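Local coordinates for ferredoxin-like protein (Thermotoga maritima, PDB 7KOE) that probably relays electrons through two iron/sulfur clusters as the ferredoxin-like partner of an electron transfer flavoprotein, at residues 62-66 and 78-82. Sequence-based numbering, arbitrary orientation.
Sequences LECGT and WNYPR. With SF4 (iron/sulfur cluster), chain M.
Glu63 lies opposite Tyr80 (CA to CA 6.4 Å) and Gly65 opposite Trp78 (7.7 Å), the two mostly loop segments running antiparallel without a hydrogen bond between them. Their contact illustrates how the CxxCxxC loop (Cys61, Cys64, Cys67) of a 4Fe-4S ferredoxin-type domain can be backed by aromatic residues. Cys64 SG binds cluster iron FE2, while Gly65 (phi 112°) takes a backbone turn suited to glycine and places its CA 3.7 Å from Trp78 CZ2. Trp78 has CG anti to its backbone N (chi1 -174°), carrying the indole back to the cluster, where sulfide S4 lies at the ring edge, 3.6 Å from Trp78 NE1. Tyr80 receives Trp78 CH2 over the centre of its ring and meets Glu63 CB and carbonyl O at its edge. The extended Glu63 side chain passes across Tyr80, its carboxylate 65° from the ring plane, and ends against Pro81, Glu63 OE2 lying 3.4 Å from Pro81 CG. Both carboxylate oxygens form salt bridges with basic side chains of another protein's chain, and Tyr80 touches bound FAD. Segment 62-66 ends the loop after strand 53-56 and enters helix 66-70, N-capped by Gly65; segment 78-82 leaves strand 77-78, antiparallel to strand 21-22.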
loop_
_atom_site.group_PDB
_atom_site.type_symbol
_atom_site.label_atom_id
_atom_site.label_comp_id
_atom_site.label_asym_id
_atom_site.label_seq_id
_atom_site.Cartn_x
_atom_site.Cartn_y
_atom_site.Cartn_z
ATOM N N LEU D 62 9.710 35.202 -9.548
ATOM C CA LEU D 62 10.233 33.888 -9.879
ATOM C C LEU D 62 11.279 33.932 -10.978
ATOM O O LEU D 62 11.695 32.871 -11.449
ATOM C CB LEU D 62 9.095 32.959 -10.286
ATOM C CG LEU D 62 8.081 32.645 -9.193
ATOM C CD1 LEU D 62 6.787 32.239 -9.802
ATOM C CD2 LEU D 62 8.586 31.552 -8.303
ATOM N N GLU D 63 11.673 35.136 -11.411
ATOM C CA GLU D 63 12.778 35.386 -12.343
ATOM C C GLU D 63 12.561 34.723 -13.695
ATOM O O GLU D 63 13.514 34.355 -14.379
ATOM C CB GLU D 63 14.120 34.955 -11.762
ATOM C CG GLU D 63 14.404 35.422 -10.370
ATOM C CD GLU D 63 15.709 34.873 -9.875
ATOM O OE1 GLU D 63 16.426 34.237 -10.670
ATOM O OE2 GLU D 63 16.026 35.061 -8.695
ATOM N N CYS D 64 11.294 34.475 -14.033
ATOM C CA CYS D 64 10.975 33.804 -15.320
ATOM C C CYS D 64 11.366 34.735 -16.466
ATOM O O CYS D 64 12.135 34.302 -17.337
ATOM C CB CYS D 64 9.502 33.428 -15.409
ATOM S SG CYS D 64 8.385 34.734 -14.845
ATOM N N GLY D 65 10.862 35.970 -16.446
ATOM C CA GLY D 65 11.197 36.924 -17.480
ATOM C C GLY D 65 10.038 37.284 -18.375
ATOM O O GLY D 65 10.228 37.960 -19.384
ATOM N N THR D 66 8.838 36.831 -18.009
ATOM C CA THR D 66 7.643 37.048 -18.818
ATOM C C THR D 66 7.310 38.525 -18.927
ATOM O O THR D 66 6.964 39.019 -20.004
ATOM C CB THR D 66 6.471 36.288 -18.200
ATOM O OG1 THR D 66 6.751 34.887 -18.205
ATOM C CG2 THR D 66 5.189 36.542 -18.923
ATOM N N TRP D 78 14.244 45.114 -16.470
ATOM C CA TRP D 78 14.242 43.781 -15.898
ATOM C C TRP D 78 15.675 43.311 -15.751
ATOM O O TRP D 78 16.425 43.275 -16.729
ATOM C CB TRP D 78 13.453 42.822 -16.780
ATOM C CG TRP D 78 13.257 41.458 -16.219
ATOM C CD1 TRP D 78 12.180 41.016 -15.538
ATOM C CD2 TRP D 78 14.148 40.344 -16.323
ATOM N NE1 TRP D 78 12.343 39.707 -15.181
ATOM C CE2 TRP D 78 13.547 39.270 -15.657
ATOM C CE3 TRP D 78 15.399 40.153 -16.909
ATOM C CZ2 TRP D 78 14.149 38.034 -15.558
ATOM C CZ3 TRP D 78 15.991 38.929 -16.806
ATOM C CH2 TRP D 78 15.368 37.885 -16.142
ATOM N N ASN D 79 16.046 42.954 -14.538
ATOM C CA ASN D 79 17.301 42.287 -14.269
ATOM C C ASN D 79 17.009 41.009 -13.509
ATOM O O ASN D 79 15.937 40.840 -12.929
ATOM C CB ASN D 79 18.243 43.167 -13.448
ATOM C CG ASN D 79 18.845 44.280 -14.255
ATOM O OD1 ASN D 79 19.474 44.045 -15.284
ATOM N ND2 ASN D 79 18.644 45.510 -13.804
ATOM N N TYR D 80 17.966 40.105 -13.528
ATOM C CA TYR D 80 17.984 39.082 -12.519
ATOM C C TYR D 80 18.382 39.727 -11.202
ATOM O O TYR D 80 19.053 40.761 -11.190
ATOM C CB TYR D 80 18.973 37.984 -12.885
ATOM C CG TYR D 80 18.442 36.972 -13.859
ATOM C CD1 TYR D 80 17.338 36.200 -13.548
ATOM C CD2 TYR D 80 19.053 36.779 -15.085
ATOM C CE1 TYR D 80 16.857 35.266 -14.433
ATOM C CE2 TYR D 80 18.575 35.853 -15.976
ATOM C CZ TYR D 80 17.479 35.102 -15.646
ATOM O OH TYR D 80 17.005 34.176 -16.538
ATOM N N PRO D 81 17.987 39.142 -10.075
ATOM C CA PRO D 81 18.594 39.534 -8.803
ATOM C C PRO D 81 20.066 39.167 -8.794
ATOM O O PRO D 81 20.550 38.403 -9.629
ATOM C CB PRO D 81 17.809 38.728 -7.770
ATOM C CG PRO D 81 16.558 38.386 -8.432
ATOM C CD PRO D 81 16.870 38.212 -9.868
ATOM N N ARG D 82 20.782 39.690 -7.803
ATOM C CA ARG D 82 22.204 39.418 -7.686
ATOM C C ARG D 82 22.450 37.944 -7.370
ATOM O O ARG D 82 21.523 37.157 -7.163
ATOM C CB ARG D 82 22.831 40.285 -6.600
ATOM C CG ARG D 82 22.484 41.745 -6.689
ATOM C CD ARG D 82 23.252 42.534 -5.656
ATOM N NE ARG D 82 22.735 42.315 -4.312
ATOM C CZ ARG D 82 23.387 42.637 -3.203
ATOM N NH1 ARG D 82 24.586 43.193 -3.277
ATOM N NH2 ARG D 82 22.842 42.403 -2.022
HETATM FE FE1 SF4 M . 9.204 38.071 -11.648
HETATM FE FE2 SF4 M . 8.334 36.205 -13.857
HETATM FE FE3 SF4 M . 8.519 39.174 -14.374
HETATM FE FE4 SF4 M . 6.337 38.087 -12.594
HETATM S S1 SF4 M . 6.992 37.697 -14.588
HETATM S S2 SF4 M . 7.864 39.563 -12.380
HETATM S S3 SF4 M . 7.677 36.594 -11.863
HETATM S S4 SF4 M . 9.860 37.683 -13.642
#